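Local atomic coordinates of filamentous hemagglutinin (Bordetella pertussis, PDB entry 1RWR), a protein that acts as an adhesin of the bacterial surface and is probably exported by two-partner secretion, its N-terminal secretion domain forming a right-handed parallel beta-helix. Residues G98-I103 with N118-T123; G90-Y95 with N112-L117; D139-T144 with T201-G206. All coordinates share one frame; numbering follows the deposited sequence.

Contact 1 of 3, residues G98-I103 with N118-T123; sequences GADLII and NASNLT
Asp100 and Asn121 both carry CG beside the backbone N, anti to the carbonyl carbon (chi1 -70° and -61°), and this shared torsion sets their side chains side by side, pointing the same way. Asn121 ND2 reaches Asp100 OD1 at 2.8 Å, meeting it on the syn side but 31° out of the carboxylate plane, while OD1 lies close to the amide plane of Asn121. The carboxylate and amide planes are well turned from each other. Asn121 OD1 accepts from the backbone N of Tyr159, which fixes the amide flip, and Asp100 OD2 has a weak bond to His195 NE2.

These are neighbouring parallel strands on one face of a beta-helix, stacked coil on coil. Leu101 N binds Asn121 O, Thr123 N returns to Leu101 O at 2.9 Å, and Ile103 N continues to Thr123 O. At the corner, Ser120 N binds Ala99 O.

On the other face, toward the helix interior, Leu101 CD1 rests on Ala119 CB at 3.7 Å and Leu101 CB meets Leu122 CD1 at the same distance. Leu92 and Val94, from the preceding strand of the same coil, touch Leu101 inside the helix. At the loop end a water donates to Asn118 OD1 and is weakly held by Gly98 N, while Asn118 ND2 binds Gly96 O.

Contact 2 of 3, residues G90-Y95 with N112-L117; sequences GTLEVY and NGLSTL
Strands 91-95 and 114-117 run parallel, 15° apart in direction and 4.3 Å apart at the closest approach of their axes, pairing Thr91 with Ser115, Leu92 with Thr116 and Glu93 with Leu117. Their backbone bonds alternate from one strand to the other. Gly90 N binds Gly113 O, and Ser115 N returns to Gly90 O; Leu92 N then takes Ser115 O at 2.9 Å, Leu117 N takes Leu92 O, and Val94 N takes Leu117 O. Both strands begin just after a corner of the beta-helix coil, and Gly90 makes its turn there with a positive phi of 103°.

The face bearing Thr91, Glu93, Ser115 and Leu117 is mixed in character. Thr91 OG1 and Ser115 OG are hydrogen-bonded at 3.0 Å. The torsion of Thr91 that puts OG1 beside its own N sends CG2 anti to it, and this methyl, Thr91 CG2, touches Leu117 CG at 3.7 Å and Leu117 CD1 as well. Glu93 CG passes Leu117 CB at 4.1 Å, while its carboxylate is taken up by the backbone N of Arg58 and of Ile59.

The other face looks into the helix interior. Leu114 CD1 meets Leu92 CG at 3.8 Å and also lies 3.3 Å from Gly90 O; Leu122 adds to this packing from strand 119-125. Thr116 CB comes to 3.5 Å from Leu92 O on the same face.

Leucines from successive coils, Leu92 and Leu114, thus meet on the inner face, whereas the other face combines the hydroxyl pair with the packing of Thr91 on Leu117, and the buried Glu93 carboxylate is satisfied there by two main-chain N-H groups.

Contact 3 of 3, residues D139-T144 with T201-G206; sequences DVQQGT and TPIAAG
Ala204 O accepts a hydrogen bond of 3.0 Å from Gln141 NE2, the amide nitrogen lying in the carbonyl plane on a lone pair. The bond is bent, with an N-H...O angle of 140°, and the oxygen sits 25° out of the plane of the glutamine amide. It ties together the chain leaving two strands of the four-stranded antiparallel sheet that sits beside the beta-helix: residues 139-144 run out of strand 135-140, while residues 201-206 run out of strand 199-202. Strand 191-194 lies between them in that sheet, and the two segments meet beyond the start of that strand, at the surface.

Gln141 reaches across because its chain is extended beyond CG. Ile203 crosses it at about a right angle, with CG1 tucked between its own backbone N and carbonyl carbon (chi1 64°), and its CD1 methyl comes within 4.1 Å of Gln141 CG. Ile203 CD1 also touches Val140 O at 3.8 Å and the side chain of Asp139, whose OD1 is engaged in a salt bridge with Arg192 NE. Further along, Gln141 O is bonded to Arg165 NH1, and Ala205 CB lies 4.2 Å from Gln141 CB.

How the contacts relate
Contacts 1 and 2 pair the same neighbouring coils on two different faces of the beta-helix: strand 91-96 runs on into 99-104, and 114-117 into 119-125. Their centres are 10 Å apart, and they touch through the interior, where Leu101 CD1 meets Leu92 CB at 3.8 Å and Leu122 CD2 meets Thr116 CG2 at 3.8 Å. At the corner, Asn118 ND2 probably bonds Val94 O at 3.0 Å. Contact 3 belongs to the antiparallel sheet outside the coils; its centre is about 23 Å from that of contact 1 and about 27 Å from that of contact 2, which lies across the centre of the chain, and it touches neither.

Contact 1 of 3, residues G98-I103 with N118-T123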
ATOM      1  N   GLY A  98     -12.351 -11.552  -6.985  1.00 14.14           N
ATOM      2  CA  GLY A  98     -11.573 -10.662  -6.145  1.00 14.49           C
ATOM      3  C   GLY A  98     -10.160 -11.181  -5.935  1.00 14.10           C
ATOM      4  O   GLY A  98      -9.918 -12.367  -5.797  1.00 14.59           O
ATOM      5  N   ALA A  99      -9.213 -10.265  -5.856  1.00 12.83           N
ATOM      6  CA  ALA A  99      -7.804 -10.635  -5.680  1.00 12.88           C
ATOM      7  C   ALA A  99      -7.051  -9.574  -4.890  1.00 12.49           C
ATOM      8  O   ALA A  99      -7.492  -8.430  -4.792  1.00 11.82           O
ATOM      9  CB  ALA A  99      -7.155 -10.808  -7.030  1.00 13.39           C
ATOM     10  N   ASP A 100      -5.934  -9.962  -4.289  1.00 12.43           N
ATOM     11  CA  ASP A 100      -4.974  -8.998  -3.766  1.00 12.84           C
ATOM     12  C   ASP A 100      -4.382  -8.168  -4.910  1.00 12.38           C
ATOM     13  O   ASP A 100      -4.186  -8.661  -6.022  1.00 12.58           O
ATOM     14  CB  ASP A 100      -3.792  -9.706  -3.072  1.00 12.42           C
ATOM     15  CG  ASP A 100      -4.170 -10.380  -1.752  1.00 14.41           C
ATOM     16  OD1 ASP A 100      -5.244 -10.105  -1.166  1.00 14.49           O
ATOM     17  OD2 ASP A 100      -3.406 -11.219  -1.243  1.00 14.66           O
ATOM     18  N   LEU A 101      -4.163  -6.890  -4.640  1.00 11.69           N
ATOM     19  CA  LEU A 101      -3.482  -5.990  -5.558  1.00 11.37           C
ATOM     20  C   LEU A 101      -2.168  -5.571  -4.930  1.00 10.92           C
ATOM     21  O   LEU A 101      -2.125  -5.157  -3.773  1.00 11.51           O
ATOM     22  CB  LEU A 101      -4.318  -4.725  -5.872  1.00 11.55           C
ATOM     23  CG  LEU A 101      -5.625  -4.944  -6.633  1.00 13.10           C
ATOM     24  CD1 LEU A 101      -6.345  -3.595  -6.743  1.00 15.62           C
ATOM     25  CD2 LEU A 101      -5.372  -5.539  -8.020  1.00 14.85           C
ATOM     26  N   ILE A 102      -1.107  -5.654  -5.717  1.00 10.96           N
ATOM     27  CA  ILE A 102       0.219  -5.173  -5.331  1.00 11.68           C
ATOM     28  C   ILE A 102       0.717  -4.321  -6.467  1.00 11.54           C
ATOM     29  O   ILE A 102       0.815  -4.802  -7.611  1.00 10.32           O
ATOM     30  CB  ILE A 102       1.217  -6.352  -5.104  1.00 12.15           C
ATOM     31  CG1 ILE A 102       0.705  -7.389  -4.104  1.00 15.48           C
ATOM     32  CG2 ILE A 102       2.533  -5.803  -4.633  1.00 13.98           C
ATOM     33  CD1 ILE A 102      -0.198  -8.431  -4.675  1.00 22.20           C
ATOM     34  N   ILE A 103       1.037  -3.068  -6.157  1.00 10.64           N
ATOM     35  CA  ILE A 103       1.615  -2.126  -7.109  1.00 10.83           C
ATOM     36  C   ILE A 103       3.037  -1.809  -6.636  1.00 11.32           C
ATOM     37  O   ILE A 103       3.241  -1.272  -5.573  1.00 11.96           O
ATOM     38  CB  ILE A 103       0.780  -0.827  -7.233  1.00 11.69           C
ATOM     39  CG1 ILE A 103      -0.731  -1.079  -7.463  1.00 15.74           C
ATOM     40  CG2 ILE A 103       1.377   0.064  -8.371  1.00 13.40           C
ATOM     41  CD1 ILE A 103      -1.033  -1.828  -8.622  1.00 18.73           C
ATOM     42  N   ASN A 118     -13.605  -4.611  -5.204  1.00 12.97           N
ATOM     43  CA  ASN A 118     -13.385  -6.033  -5.428  1.00 12.97           C
ATOM     44  C   ASN A 118     -11.920  -6.422  -5.355  1.00 13.29           C
ATOM     45  O   ASN A 118     -11.525  -7.396  -5.919  1.00 13.70           O
ATOM     46  CB  ASN A 118     -14.025  -6.519  -6.742  1.00 13.17           C
ATOM     47  CG  ASN A 118     -14.226  -8.045  -6.783  1.00 14.24           C
ATOM     48  OD1 ASN A 118     -14.536  -8.679  -5.747  1.00 15.43           O
ATOM     49  ND2 ASN A 118     -14.043  -8.634  -7.971  1.00 12.95           N
ATOM     50  N   ALA A 119     -11.120  -5.636  -4.627  1.00 13.11           N
ATOM     51  CA  ALA A 119      -9.777  -6.029  -4.232  1.00 12.86           C
ATOM     52  C   ALA A 119      -9.845  -6.560  -2.801  1.00 12.55           C
ATOM     53  O   ALA A 119     -10.465  -5.955  -1.921  1.00 12.48           O
ATOM     54  CB  ALA A 119      -8.833  -4.819  -4.289  1.00 13.71           C
ATOM     55  N   SER A 120      -9.229  -7.711  -2.561  1.00 12.08           N
ATOM     56  CA  SER A 120      -9.200  -8.281  -1.237  1.00 12.70           C
ATOM     57  C   SER A 120      -8.400  -7.440  -0.268  1.00 11.88           C
ATOM     58  O   SER A 120      -8.758  -7.308   0.889  1.00 10.16           O
ATOM     59  CB  SER A 120      -8.534  -9.664  -1.307  1.00 14.10           C
ATOM     60  OG  SER A 120      -9.020 -10.357  -2.410  1.00 20.73           O
ATOM     61  N   ASN A 121      -7.254  -6.984  -0.756  1.00 11.70           N
ATOM     62  CA  ASN A 121      -6.237  -6.243   0.010  1.00 12.07           C
ATOM     63  C   ASN A 121      -5.436  -5.431  -0.995  1.00 12.13           C
ATOM     64  O   ASN A 121      -5.434  -5.744  -2.196  1.00 12.46           O
ATOM     65  CB  ASN A 121      -5.274  -7.182   0.732  1.00 12.23           C
ATOM     66  CG  ASN A 121      -5.965  -8.087   1.730  1.00 12.85           C
ATOM     67  OD1 ASN A 121      -6.452  -7.610   2.744  1.00 13.62           O
ATOM     68  ND2 ASN A 121      -6.046  -9.406   1.429  1.00 13.38           N
ATOM     69  N   LEU A 122      -4.732  -4.410  -0.528  1.00 11.16           N
ATOM     70  CA  LEU A 122      -3.917  -3.550  -1.395  1.00  9.36           C
ATOM     71  C   LEU A 122      -2.583  -3.252  -0.764  1.00  9.39           C
ATOM     72  O   LEU A 122      -2.539  -2.802   0.383  1.00 10.28           O
ATOM     73  CB  LEU A 122      -4.614  -2.200  -1.664  1.00  9.44           C
ATOM     74  CG  LEU A 122      -3.902  -1.150  -2.506  1.00  8.17           C
ATOM     75  CD1 LEU A 122      -3.551  -1.628  -3.925  1.00  9.83           C
ATOM     76  CD2 LEU A 122      -4.717   0.050  -2.656  1.00 10.76           C
ATOM     77  N   THR A 123      -1.499  -3.489  -1.505  1.00  9.20           N
ATOM     78  CA  THR A 123      -0.142  -3.123  -1.114  1.00  9.52           C
ATOM     79  C   THR A 123       0.464  -2.183  -2.153  1.00  9.92           C
ATOM     80  O   THR A 123       0.439  -2.485  -3.370  1.00 10.18           O
ATOM     81  CB  THR A 123       0.691  -4.379  -1.072  1.00  8.96           C
ATOM     82  OG1 THR A 123       0.044  -5.361  -0.229  1.00 11.03           O
ATOM     83  CG2 THR A 123       2.101  -4.141  -0.552  1.00 10.54           C
TER
HETATM   84  O   HOH W   1     -15.364 -11.139  -5.499  1.00 34.84           O

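Contact 2 of 3, residues G90-Y95 with N112-L117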
ATOM      1  N   GLY A  90      -8.017   7.552  -8.337  1.00 12.80           N
ATOM      2  CA  GLY A  90      -9.274   6.958  -8.752  1.00 13.18           C
ATOM      3  C   GLY A  90      -9.451   5.589  -8.140  1.00 12.96           C
ATOM      4  O   GLY A  90      -8.828   5.279  -7.125  1.00 13.11           O
ATOM      5  N   THR A  91     -10.278   4.761  -8.771  1.00 13.19           N
ATOM      6  CA  THR A  91     -10.650   3.456  -8.232  1.00 12.00           C
ATOM      7  C   THR A  91      -9.900   2.352  -8.928  1.00 11.74           C
ATOM      8  O   THR A  91      -9.896   2.284 -10.147  1.00 12.51           O
ATOM      9  CB  THR A  91     -12.100   3.196  -8.431  1.00 13.01           C
ATOM     10  OG1 THR A  91     -12.878   4.192  -7.756  1.00 14.18           O
ATOM     11  CG2 THR A  91     -12.497   1.839  -7.800  1.00 13.60           C
ATOM     12  N   LEU A  92      -9.277   1.481  -8.152  1.00 11.20           N
ATOM     13  CA  LEU A  92      -8.680   0.271  -8.663  1.00 11.40           C
ATOM     14  C   LEU A  92      -9.749  -0.815  -8.547  1.00 11.71           C
ATOM     15  O   LEU A  92      -9.991  -1.309  -7.455  1.00 12.43           O
ATOM     16  CB  LEU A  92      -7.449  -0.106  -7.853  1.00 12.01           C
ATOM     17  CG  LEU A  92      -6.366   0.939  -7.586  1.00 11.79           C
ATOM     18  CD1 LEU A  92      -5.186   0.355  -6.802  1.00 12.95           C
ATOM     19  CD2 LEU A  92      -5.890   1.518  -8.897  1.00 14.49           C
ATOM     20  N   GLU A  93     -10.366  -1.159  -9.676  1.00 12.05           N
ATOM     21  CA  GLU A  93     -11.418  -2.155  -9.707  1.00 12.08           C
ATOM     22  C   GLU A  93     -10.876  -3.472 -10.261  1.00 12.31           C
ATOM     23  O   GLU A  93     -10.170  -3.501 -11.243  1.00 14.48           O
ATOM     24  CB  GLU A  93     -12.600  -1.703 -10.553  1.00 13.18           C
ATOM     25  CG  GLU A  93     -13.694  -2.773 -10.678  1.00 14.12           C
ATOM     26  CD  GLU A  93     -14.979  -2.287 -11.298  1.00 17.79           C
ATOM     27  OE1 GLU A  93     -15.088  -1.127 -11.760  1.00 18.67           O
ATOM     28  OE2 GLU A  93     -15.936  -3.098 -11.329  1.00 17.09           O
ATOM     29  N   VAL A  94     -11.238  -4.561  -9.592  1.00 12.94           N
ATOM     30  CA  VAL A  94     -10.979  -5.896 -10.102  1.00 12.21           C
ATOM     31  C   VAL A  94     -12.286  -6.427 -10.654  1.00 13.24           C
ATOM     32  O   VAL A  94     -13.281  -6.534  -9.930  1.00 13.91           O
ATOM     33  CB  VAL A  94     -10.389  -6.850  -9.033  1.00 12.83           C
ATOM     34  CG1 VAL A  94     -10.033  -8.195  -9.647  1.00 13.32           C
ATOM     35  CG2 VAL A  94      -9.146  -6.270  -8.396  1.00 13.18           C
ATOM     36  N   TYR A  95     -12.294  -6.692 -11.953  1.00 13.32           N
ATOM     37  CA  TYR A  95     -13.432  -7.348 -12.581  1.00 14.16           C
ATOM     38  C   TYR A  95     -13.190  -8.862 -12.496  1.00 13.94           C
ATOM     39  O   TYR A  95     -12.169  -9.378 -12.918  1.00 15.44           O
ATOM     40  CB  TYR A  95     -13.656  -6.903 -14.019  1.00 14.31           C
ATOM     41  CG  TYR A  95     -14.636  -7.789 -14.746  1.00 14.06           C
ATOM     42  CD1 TYR A  95     -15.975  -7.729 -14.455  1.00 14.53           C
ATOM     43  CD2 TYR A  95     -14.219  -8.700 -15.719  1.00 15.66           C
ATOM     44  CE1 TYR A  95     -16.907  -8.605 -15.097  1.00 16.99           C
ATOM     45  CE2 TYR A  95     -15.152  -9.561 -16.377  1.00 16.07           C
ATOM     46  CZ  TYR A  95     -16.475  -9.513 -16.036  1.00 17.65           C
ATOM     47  OH  TYR A  95     -17.382 -10.357 -16.662  1.00 21.59           O
ATOM     48  N   ASN A 112      -3.251   9.958  -4.816  1.00 13.00           N
ATOM     49  CA  ASN A 112      -4.185  11.066  -4.563  1.00 14.67           C
ATOM     50  C   ASN A 112      -5.631  10.671  -4.813  1.00 13.92           C
ATOM     51  O   ASN A 112      -6.069  10.577  -5.945  1.00 15.53           O
ATOM     52  CB  ASN A 112      -3.830  12.266  -5.433  1.00 15.90           C
ATOM     53  CG  ASN A 112      -4.574  13.518  -4.994  1.00 18.83           C
ATOM     54  OD1 ASN A 112      -4.635  13.800  -3.834  1.00 19.67           O
ATOM     55  ND2 ASN A 112      -5.163  14.247  -5.936  1.00 26.86           N
ATOM     56  N   GLY A 113      -6.377  10.427  -3.752  1.00 13.05           N
ATOM     57  CA  GLY A 113      -7.781  10.073  -3.878  1.00 12.70           C
ATOM     58  C   GLY A 113      -7.965   8.672  -4.471  1.00 13.31           C
ATOM     59  O   GLY A 113      -8.634   8.486  -5.508  1.00 14.37           O
ATOM     60  N   LEU A 114      -7.386   7.699  -3.805  1.00 12.55           N
ATOM     61  CA  LEU A 114      -7.361   6.315  -4.271  1.00 12.37           C
ATOM     62  C   LEU A 114      -8.409   5.489  -3.540  1.00 12.87           C
ATOM     63  O   LEU A 114      -8.561   5.613  -2.342  1.00 14.32           O
ATOM     64  CB  LEU A 114      -5.969   5.715  -4.062  1.00 11.93           C
ATOM     65  CG  LEU A 114      -5.688   4.352  -4.727  1.00 13.21           C
ATOM     66  CD1 LEU A 114      -5.709   4.463  -6.222  1.00 13.82           C
ATOM     67  CD2 LEU A 114      -4.373   3.740  -4.257  1.00 13.89           C
ATOM     68  N   SER A 115      -9.111   4.625  -4.263  1.00 13.30           N
ATOM     69  CA  SER A 115     -10.027   3.668  -3.625  1.00 13.76           C
ATOM     70  C   SER A 115      -9.928   2.342  -4.382  1.00 13.48           C
ATOM     71  O   SER A 115      -9.155   2.210  -5.361  1.00 12.65           O
ATOM     72  CB  SER A 115     -11.467   4.198  -3.616  1.00 15.41           C
ATOM     73  OG  SER A 115     -11.876   4.374  -4.930  1.00 19.06           O
ATOM     74  N   THR A 116     -10.708   1.357  -3.953  1.00 13.55           N
ATOM     75  CA  THR A 116     -10.718   0.055  -4.626  1.00 12.94           C
ATOM     76  C   THR A 116     -12.133  -0.517  -4.688  1.00 13.19           C
ATOM     77  O   THR A 116     -13.006  -0.125  -3.901  1.00 13.06           O
ATOM     78  CB  THR A 116      -9.790  -0.992  -3.938  1.00 13.28           C
ATOM     79  OG1 THR A 116     -10.298  -1.338  -2.648  1.00 14.04           O
ATOM     80  CG2 THR A 116      -8.370  -0.494  -3.703  1.00 12.22           C
ATOM     81  N   LEU A 117     -12.318  -1.480  -5.586  1.00 13.39           N
ATOM     82  CA  LEU A 117     -13.543  -2.241  -5.687  1.00 13.75           C
ATOM     83  C   LEU A 117     -13.154  -3.671  -6.024  1.00 13.29           C
ATOM     84  O   LEU A 117     -12.492  -3.917  -7.028  1.00 13.15           O
ATOM     85  CB  LEU A 117     -14.457  -1.682  -6.796  1.00 15.14           C
ATOM     86  CG  LEU A 117     -15.129  -0.348  -6.520  1.00 20.34           C
ATOM     87  CD1 LEU A 117     -15.849   0.169  -7.757  1.00 24.15           C
ATOM     88  CD2 LEU A 117     -16.152  -0.519  -5.387  1.00 24.30           C
TER

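Contact 3 of 3, residues D139-T144 with T201-G206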
ATOM      1  N   ASP A 139      11.656  -6.505  -1.992  1.00 15.30           N
ATOM      2  CA  ASP A 139      12.937  -6.041  -1.468  1.00 14.44           C
ATOM      3  C   ASP A 139      13.013  -4.544  -1.652  1.00 14.48           C
ATOM      4  O   ASP A 139      13.263  -4.037  -2.739  1.00 13.30           O
ATOM      5  CB  ASP A 139      14.095  -6.711  -2.177  1.00 15.27           C
ATOM      6  CG  ASP A 139      14.240  -8.126  -1.761  1.00 16.78           C
ATOM      7  OD1 ASP A 139      14.027  -8.404  -0.559  1.00 17.14           O
ATOM      8  OD2 ASP A 139      14.533  -9.002  -2.594  1.00 17.44           O
ATOM      9  N   VAL A 140      12.792  -3.869  -0.550  1.00 14.31           N
ATOM     10  CA  VAL A 140      12.829  -2.416  -0.525  1.00 14.53           C
ATOM     11  C   VAL A 140      14.239  -1.916  -0.270  1.00 15.11           C
ATOM     12  O   VAL A 140      14.785  -2.111   0.818  1.00 14.45           O
ATOM     13  CB  VAL A 140      11.889  -1.853   0.581  1.00 14.80           C
ATOM     14  CG1 VAL A 140      11.932  -0.354   0.519  1.00 14.54           C
ATOM     15  CG2 VAL A 140      10.473  -2.375   0.382  1.00 15.89           C
ATOM     16  N   GLN A 141      14.805  -1.240  -1.256  1.00 14.94           N
ATOM     17  CA  GLN A 141      16.095  -0.583  -1.103  1.00 17.04           C
ATOM     18  C   GLN A 141      16.053   0.898  -1.434  1.00 15.82           C
ATOM     19  O   GLN A 141      16.984   1.612  -1.100  1.00 15.38           O
ATOM     20  CB  GLN A 141      17.139  -1.276  -1.955  1.00 18.48           C
ATOM     21  CG  GLN A 141      17.358  -2.706  -1.456  1.00 23.72           C
ATOM     22  CD  GLN A 141      18.325  -3.426  -2.292  1.00 27.82           C
ATOM     23  OE1 GLN A 141      18.006  -3.807  -3.415  1.00 29.82           O
ATOM     24  NE2 GLN A 141      19.532  -3.576  -1.793  1.00 31.38           N
ATOM     25  N   GLN A 142      14.998   1.352  -2.091  1.00 15.41           N
ATOM     26  CA  GLN A 142      14.870   2.754  -2.458  1.00 14.26           C
ATOM     27  C   GLN A 142      13.424   3.111  -2.664  1.00 13.72           C
ATOM     28  O   GLN A 142      12.590   2.232  -2.702  1.00 13.70           O
ATOM     29  CB  GLN A 142      15.634   3.057  -3.737  1.00 15.66           C
ATOM     30  CG  GLN A 142      15.127   2.308  -4.967  1.00 16.95           C
ATOM     31  CD  GLN A 142      15.989   2.560  -6.178  1.00 23.45           C
ATOM     32  OE1 GLN A 142      16.755   1.704  -6.592  1.00 28.95           O
ATOM     33  NE2 GLN A 142      15.907   3.747  -6.710  1.00 24.51           N
ATOM     34  N   GLY A 143      13.151   4.415  -2.792  1.00 13.27           N
ATOM     35  CA  GLY A 143      11.852   4.904  -3.229  1.00 12.88           C
ATOM     36  C   GLY A 143      11.006   5.444  -2.121  1.00 12.47           C
ATOM     37  O   GLY A 143      11.027   4.939  -1.003  1.00 12.57           O
ATOM     38  N   THR A 144      10.192   6.431  -2.463  1.00 12.85           N
ATOM     39  CA  THR A 144       9.217   7.043  -1.550  1.00 12.97           C
ATOM     40  C   THR A 144       7.784   6.785  -2.028  1.00 12.40           C
ATOM     41  O   THR A 144       7.508   6.861  -3.226  1.00 11.79           O
ATOM     42  CB  THR A 144       9.453   8.542  -1.521  1.00 12.82           C
ATOM     43  OG1 THR A 144      10.779   8.823  -1.005  1.00 13.29           O
ATOM     44  CG2 THR A 144       8.445   9.244  -0.618  1.00 13.57           C
ATOM     45  N   THR A 201      11.829  -7.926   7.381  1.00 19.68           N
ATOM     46  CA  THR A 201      13.138  -8.208   7.927  1.00 20.43           C
ATOM     47  C   THR A 201      14.118  -7.257   7.294  1.00 19.56           C
ATOM     48  O   THR A 201      14.125  -7.141   6.070  1.00 17.48           O
ATOM     49  CB  THR A 201      13.544  -9.668   7.666  1.00 21.69           C
ATOM     50  OG1 THR A 201      13.614  -9.935   6.270  1.00 28.18           O
ATOM     51  CG2 THR A 201      12.501 -10.623   8.117  1.00 22.26           C
ATOM     52  N   PRO A 202      14.920  -6.552   8.092  1.00 20.65           N
ATOM     53  CA  PRO A 202      15.879  -5.611   7.533  1.00 19.90           C
ATOM     54  C   PRO A 202      16.860  -6.260   6.566  1.00 19.29           C
ATOM     55  O   PRO A 202      17.271  -7.419   6.736  1.00 20.01           O
ATOM     56  CB  PRO A 202      16.561  -5.019   8.777  1.00 21.23           C
ATOM     57  CG  PRO A 202      15.558  -5.201   9.860  1.00 22.35           C
ATOM     58  CD  PRO A 202      14.946  -6.521   9.576  1.00 20.85           C
ATOM     59  N   ILE A 203      17.148  -5.544   5.483  1.00 18.43           N
ATOM     60  CA  ILE A 203      18.129  -5.994   4.495  1.00 17.65           C
ATOM     61  C   ILE A 203      19.158  -4.872   4.247  1.00 17.66           C
ATOM     62  O   ILE A 203      18.952  -3.699   4.594  1.00 17.02           O
ATOM     63  CB  ILE A 203      17.450  -6.441   3.172  1.00 17.83           C
ATOM     64  CG1 ILE A 203      16.724  -5.282   2.468  1.00 17.71           C
ATOM     65  CG2 ILE A 203      16.531  -7.644   3.397  1.00 18.77           C
ATOM     66  CD1 ILE A 203      16.172  -5.647   1.119  1.00 17.99           C
ATOM     67  N   ALA A 204      20.285  -5.245   3.674  1.00 17.70           N
ATOM     68  CA  ALA A 204      21.299  -4.280   3.264  1.00 18.05           C
ATOM     69  C   ALA A 204      20.886  -3.493   2.012  1.00 18.30           C
ATOM     70  O   ALA A 204      20.304  -4.006   1.074  1.00 20.05           O
ATOM     71  CB  ALA A 204      22.622  -5.028   3.006  1.00 18.43           C
ATOM     72  N   ALA A 205      21.246  -2.237   1.978  1.00 18.90           N
ATOM     73  CA  ALA A 205      21.014  -1.438   0.793  1.00 19.65           C
ATOM     74  C   ALA A 205      22.272  -0.713   0.442  1.00 19.12           C
ATOM     75  O   ALA A 205      23.154  -0.521   1.287  1.00 19.62           O
ATOM     76  CB  ALA A 205      19.912  -0.448   1.051  1.00 19.53           C
ATOM     77  N   GLY A 206      22.286  -0.216  -0.780  1.00 20.59           N
ATOM     78  CA  GLY A 206      23.437   0.463  -1.339  1.00 22.09           C
ATOM     79  C   GLY A 206      23.630   1.855  -0.838  1.00 22.11           C
ATOM     80  O   GLY A 206      24.716   2.406  -0.924  1.00 23.25           O
TER